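Local coordinates for protein phenol hydroxylase component phL (Pseudomonas stutzeri, PDB 3U52) that probably serves as the beta-type subunit of a multicomponent phenol hydroxylase, helping to build the hydroxylase that oxidises phenol, at residues W70-Y84 with T145-D159. Residues are numbered along the deposited sequence; the frame is centred on the assembly and turned at random.
Sequences WCAVSDPRQFYYGAY and TATTVSQMHIYTGMD
Tyr84 extends with CG opposite its backbone N (chi1 163°), while Tyr155 turns its CG away from its own carbonyl carbon (chi1 -64°); these two torsions lay the rings together as an offset stack, planes 12° apart. Each ring also receives the other residue's CB over its face in a CH-pi contact, Tyr84 CB lying 4.0 Å from the centroid of the Tyr155 ring. Beyond the stack, Tyr84 OH donates to Asp159 OD1 at 2.8 Å, reaching it from above the carboxylate plane. Asp159 OD1 also forms a salt bridge with Arg88, which probably keeps the carboxylate charged.

Nearer the start of helix 147-175, Thr148 OG1 gives a 2.8 Å hydrogen bond to Val73 O. Beside it, Val73 CG1 meets Met152 CE at 3.6 Å and Val149 CG2 at 3.8 Å. Arg77 grips Asp75 side-on through NE and NH2, salt-bridges Glu259 through NH1, and reaches Met152 O and Asp159 OD2 through one water each.

The contact illustrates how an irregular connection can be fitted to a helix in an all-helical fold: loop and start of helix 81-105 lie along helix 147-175, with helices 31-36, 126-143 and 251-274 packed around them, and a chain of another protein packs on Tyr81 and Tyr155 and bonds to Tyr84 OH.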
# COMPACT_ATOMS: atom_id res chain seq x y z
N TRP D 70 -11.29 12.31 -31.21
CA TRP D 70 -11.63 12.99 -29.94
C TRP D 70 -10.60 12.82 -28.79
O TRP D 70 -10.57 13.62 -27.85
CB TRP D 70 -13.03 12.60 -29.45
CG TRP D 70 -14.12 13.49 -29.97
CD1 TRP D 70 -15.07 13.16 -30.91
CD2 TRP D 70 -14.37 14.86 -29.60
NE1 TRP D 70 -15.90 14.25 -31.13
CE2 TRP D 70 -15.50 15.30 -30.35
CE3 TRP D 70 -13.75 15.77 -28.72
CZ2 TRP D 70 -16.02 16.60 -30.24
CZ3 TRP D 70 -14.27 17.06 -28.60
CH2 TRP D 70 -15.40 17.46 -29.38
N CYS D 71 -9.80 11.75 -28.85
CA CYS D 71 -8.60 11.59 -27.98
C CYS D 71 -7.46 12.59 -28.22
O CYS D 71 -6.48 12.58 -27.48
CB CYS D 71 -8.01 10.20 -28.11
SG CYS D 71 -9.19 9.00 -27.62
N ALA D 72 -7.57 13.44 -29.25
CA ALA D 72 -6.74 14.64 -29.32
C ALA D 72 -6.97 15.51 -28.06
O ALA D 72 -6.08 16.27 -27.65
CB ALA D 72 -7.09 15.47 -30.56
N VAL D 73 -8.17 15.46 -27.49
CA VAL D 73 -8.43 16.22 -26.27
C VAL D 73 -7.97 15.36 -25.11
O VAL D 73 -8.54 14.28 -24.88
CB VAL D 73 -9.91 16.63 -26.13
CG1 VAL D 73 -10.19 17.15 -24.74
CG2 VAL D 73 -10.29 17.68 -27.19
N SER D 74 -6.92 15.80 -24.42
CA SER D 74 -6.33 15.05 -23.31
C SER D 74 -6.13 16.00 -22.13
O SER D 74 -6.10 17.21 -22.30
CB SER D 74 -4.97 14.46 -23.70
OG SER D 74 -5.14 13.54 -24.78
N ASP D 75 -5.96 15.43 -20.95
CA ASP D 75 -5.94 16.19 -19.71
C ASP D 75 -4.46 16.49 -19.35
O ASP D 75 -3.69 15.55 -19.15
CB ASP D 75 -6.61 15.40 -18.59
CG ASP D 75 -6.73 16.19 -17.28
OD1 ASP D 75 -6.29 17.34 -17.23
OD2 ASP D 75 -7.26 15.67 -16.29
N PRO D 76 -4.08 17.78 -19.30
CA PRO D 76 -2.74 18.19 -18.84
C PRO D 76 -2.42 17.76 -17.40
O PRO D 76 -1.25 17.54 -17.09
CB PRO D 76 -2.77 19.74 -18.94
CG PRO D 76 -3.96 20.08 -19.80
CD PRO D 76 -4.93 18.92 -19.71
N ARG D 77 -3.42 17.66 -16.52
CA ARG D 77 -3.26 17.18 -15.14
C ARG D 77 -3.06 15.64 -15.07
O ARG D 77 -2.64 15.11 -14.05
CB ARG D 77 -4.50 17.59 -14.30
CG ARG D 77 -4.85 19.08 -14.28
CD ARG D 77 -6.31 19.24 -13.83
NE ARG D 77 -7.24 18.39 -14.59
CZ ARG D 77 -8.52 18.15 -14.25
NH1 ARG D 77 -9.06 18.77 -13.23
NH2 ARG D 77 -9.26 17.32 -14.98
N GLN D 78 -3.39 14.93 -16.15
CA GLN D 78 -3.31 13.45 -16.20
C GLN D 78 -4.13 12.73 -15.11
O GLN D 78 -3.70 11.75 -14.50
CB GLN D 78 -1.85 13.01 -16.18
CG GLN D 78 -1.03 13.80 -17.19
CD GLN D 78 -1.00 13.17 -18.53
OE1 GLN D 78 -1.66 13.65 -19.49
NE2 GLN D 78 -0.22 12.09 -18.65
N PHE D 79 -5.33 13.25 -14.85
CA PHE D 79 -6.20 12.69 -13.85
C PHE D 79 -6.89 11.42 -14.39
O PHE D 79 -7.76 11.49 -15.23
CB PHE D 79 -7.26 13.71 -13.43
CG PHE D 79 -6.81 14.73 -12.41
CD1 PHE D 79 -7.73 15.67 -11.93
CD2 PHE D 79 -5.52 14.77 -11.92
CE1 PHE D 79 -7.34 16.64 -10.98
CE2 PHE D 79 -5.12 15.75 -10.98
CZ PHE D 79 -6.02 16.66 -10.48
N TYR D 80 -6.49 10.27 -13.87
CA TYR D 80 -7.35 9.09 -13.85
C TYR D 80 -7.96 9.13 -12.48
O TYR D 80 -7.61 10.04 -11.68
CB TYR D 80 -6.58 7.80 -14.17
CG TYR D 80 -5.41 7.58 -13.24
CD1 TYR D 80 -5.51 6.71 -12.18
CD2 TYR D 80 -4.21 8.23 -13.43
CE1 TYR D 80 -4.47 6.52 -11.29
CE2 TYR D 80 -3.16 8.04 -12.57
CZ TYR D 80 -3.30 7.18 -11.49
OH TYR D 80 -2.26 6.97 -10.60
N TYR D 81 -8.83 8.18 -12.14
CA TYR D 81 -9.61 8.27 -10.91
C TYR D 81 -8.73 8.44 -9.66
O TYR D 81 -9.00 9.30 -8.83
CB TYR D 81 -10.50 7.04 -10.72
CG TYR D 81 -11.31 7.08 -9.46
CD1 TYR D 81 -12.59 7.62 -9.45
CD2 TYR D 81 -10.80 6.55 -8.27
CE1 TYR D 81 -13.35 7.63 -8.30
CE2 TYR D 81 -11.58 6.55 -7.10
CZ TYR D 81 -12.84 7.10 -7.14
OH TYR D 81 -13.61 7.08 -6.02
N GLY D 82 -7.70 7.61 -9.50
CA GLY D 82 -6.90 7.68 -8.29
C GLY D 82 -6.14 9.00 -8.16
O GLY D 82 -5.99 9.48 -7.04
N ALA D 83 -5.71 9.61 -9.26
CA ALA D 83 -4.98 10.91 -9.20
C ALA D 83 -5.94 12.03 -8.83
O ALA D 83 -5.65 12.94 -8.04
CB ALA D 83 -4.30 11.20 -10.49
N TYR D 84 -7.14 11.91 -9.36
CA TYR D 84 -8.20 12.86 -9.03
C TYR D 84 -8.57 12.82 -7.55
O TYR D 84 -8.57 13.88 -6.88
CB TYR D 84 -9.41 12.68 -10.01
CG TYR D 84 -10.69 13.33 -9.48
CD1 TYR D 84 -10.87 14.69 -9.57
CD2 TYR D 84 -11.68 12.57 -8.87
CE1 TYR D 84 -12.04 15.31 -9.09
CE2 TYR D 84 -12.86 13.17 -8.36
CZ TYR D 84 -13.02 14.55 -8.50
OH TYR D 84 -14.16 15.19 -8.00
N THR D 145 -18.12 10.91 -26.33
CA THR D 145 -17.73 9.52 -26.66
C THR D 145 -16.34 9.12 -26.08
O THR D 145 -16.16 8.00 -25.62
CB THR D 145 -17.83 9.22 -28.19
OG1 THR D 145 -17.12 10.23 -28.91
CG2 THR D 145 -19.28 9.22 -28.65
N ALA D 146 -15.37 10.02 -26.10
CA ALA D 146 -14.01 9.68 -25.69
C ALA D 146 -13.92 9.65 -24.16
O ALA D 146 -14.43 10.54 -23.48
CB ALA D 146 -13.06 10.70 -26.25
N THR D 147 -13.29 8.62 -23.63
CA THR D 147 -13.04 8.52 -22.16
C THR D 147 -12.27 9.71 -21.61
O THR D 147 -12.59 10.17 -20.54
CB THR D 147 -12.37 7.18 -21.76
OG1 THR D 147 -13.30 6.15 -22.05
CG2 THR D 147 -12.03 7.14 -20.26
N THR D 148 -11.32 10.24 -22.38
CA THR D 148 -10.52 11.40 -21.97
C THR D 148 -11.43 12.60 -21.75
O THR D 148 -11.20 13.40 -20.86
CB THR D 148 -9.42 11.80 -23.00
OG1 THR D 148 -10.01 11.99 -24.30
CG2 THR D 148 -8.31 10.76 -23.12
N VAL D 149 -12.47 12.72 -22.58
CA VAL D 149 -13.40 13.85 -22.46
C VAL D 149 -14.46 13.59 -21.40
O VAL D 149 -14.69 14.44 -20.55
CB VAL D 149 -14.04 14.16 -23.83
CG1 VAL D 149 -15.11 15.25 -23.69
CG2 VAL D 149 -12.93 14.53 -24.85
N SER D 150 -15.11 12.43 -21.41
CA SER D 150 -16.16 12.19 -20.41
C SER D 150 -15.61 12.14 -18.94
O SER D 150 -16.27 12.62 -18.00
CB SER D 150 -16.95 10.93 -20.75
OG SER D 150 -16.05 9.80 -20.76
N GLN D 151 -14.40 11.61 -18.74
CA GLN D 151 -13.91 11.59 -17.36
C GLN D 151 -13.65 13.01 -16.86
O GLN D 151 -13.89 13.30 -15.73
CB GLN D 151 -12.71 10.66 -17.16
CG GLN D 151 -11.39 11.21 -17.59
CD GLN D 151 -10.23 10.22 -17.29
OE1 GLN D 151 -9.32 10.04 -18.11
NE2 GLN D 151 -10.26 9.63 -16.12
N MET D 152 -13.19 13.92 -17.71
CA MET D 152 -12.92 15.29 -17.23
C MET D 152 -14.20 15.97 -16.82
O MET D 152 -14.25 16.76 -15.90
CB MET D 152 -12.23 16.10 -18.33
CG MET D 152 -10.79 15.64 -18.63
SD MET D 152 -9.91 16.88 -19.66
CE MET D 152 -10.75 16.87 -21.24
N HIS D 153 -15.29 15.63 -17.51
CA HIS D 153 -16.61 16.15 -17.11
C HIS D 153 -17.27 15.54 -15.86
O HIS D 153 -17.89 16.27 -15.09
CB HIS D 153 -17.55 16.15 -18.34
CG HIS D 153 -17.12 17.12 -19.37
ND1 HIS D 153 -16.23 16.79 -20.37
CD2 HIS D 153 -17.42 18.43 -19.56
CE1 HIS D 153 -16.00 17.84 -21.13
NE2 HIS D 153 -16.72 18.85 -20.67
N ILE D 154 -17.13 14.24 -15.61
CA ILE D 154 -17.64 13.71 -14.36
C ILE D 154 -16.83 14.28 -13.16
O ILE D 154 -17.41 14.62 -12.14
CB ILE D 154 -17.75 12.15 -14.29
CG1 ILE D 154 -18.54 11.74 -13.04
CG2 ILE D 154 -16.36 11.49 -14.18
CD1 ILE D 154 -19.98 11.39 -13.25
N TYR D 155 -15.50 14.37 -13.29
CA TYR D 155 -14.67 14.95 -12.21
C TYR D 155 -15.11 16.39 -11.90
O TYR D 155 -15.34 16.76 -10.75
CB TYR D 155 -13.18 14.93 -12.61
CG TYR D 155 -12.60 13.54 -12.80
CD1 TYR D 155 -11.50 13.32 -13.62
CD2 TYR D 155 -13.16 12.43 -12.12
CE1 TYR D 155 -10.99 12.01 -13.80
CE2 TYR D 155 -12.65 11.13 -12.30
CZ TYR D 155 -11.55 10.97 -13.13
OH TYR D 155 -11.05 9.73 -13.38
N THR D 156 -15.28 17.19 -12.94
CA THR D 156 -15.68 18.58 -12.73
C THR D 156 -17.13 18.70 -12.16
O THR D 156 -17.38 19.54 -11.29
CB THR D 156 -15.35 19.49 -13.98
OG1 THR D 156 -15.10 20.85 -13.54
CG2 THR D 156 -16.45 19.50 -14.96
N GLY D 157 -18.05 17.85 -12.62
CA GLY D 157 -19.42 17.86 -12.07
C GLY D 157 -19.46 17.48 -10.60
O GLY D 157 -20.23 18.05 -9.82
N MET D 158 -18.64 16.51 -10.21
CA MET D 158 -18.53 16.16 -8.80
C MET D 158 -17.87 17.28 -7.97
O MET D 158 -18.33 17.56 -6.87
CB MET D 158 -17.85 14.78 -8.62
CG MET D 158 -18.67 13.57 -9.20
SD MET D 158 -20.50 13.72 -9.06
CE MET D 158 -21.02 14.18 -10.77
N ASP D 159 -16.87 17.96 -8.51
CA ASP D 159 -16.29 19.17 -7.88
C ASP D 159 -17.36 20.24 -7.67
O ASP D 159 -17.38 20.88 -6.64
CB ASP D 159 -15.25 19.77 -8.81
CG ASP D 159 -14.01 18.89 -8.98
OD1 ASP D 159 -13.78 18.00 -8.14
OD2 ASP D 159 -13.27 19.09 -9.98
O HOH W 1 -11.92 17.60 -14.70
O HOH W 2 -11.95 18.56 -12.28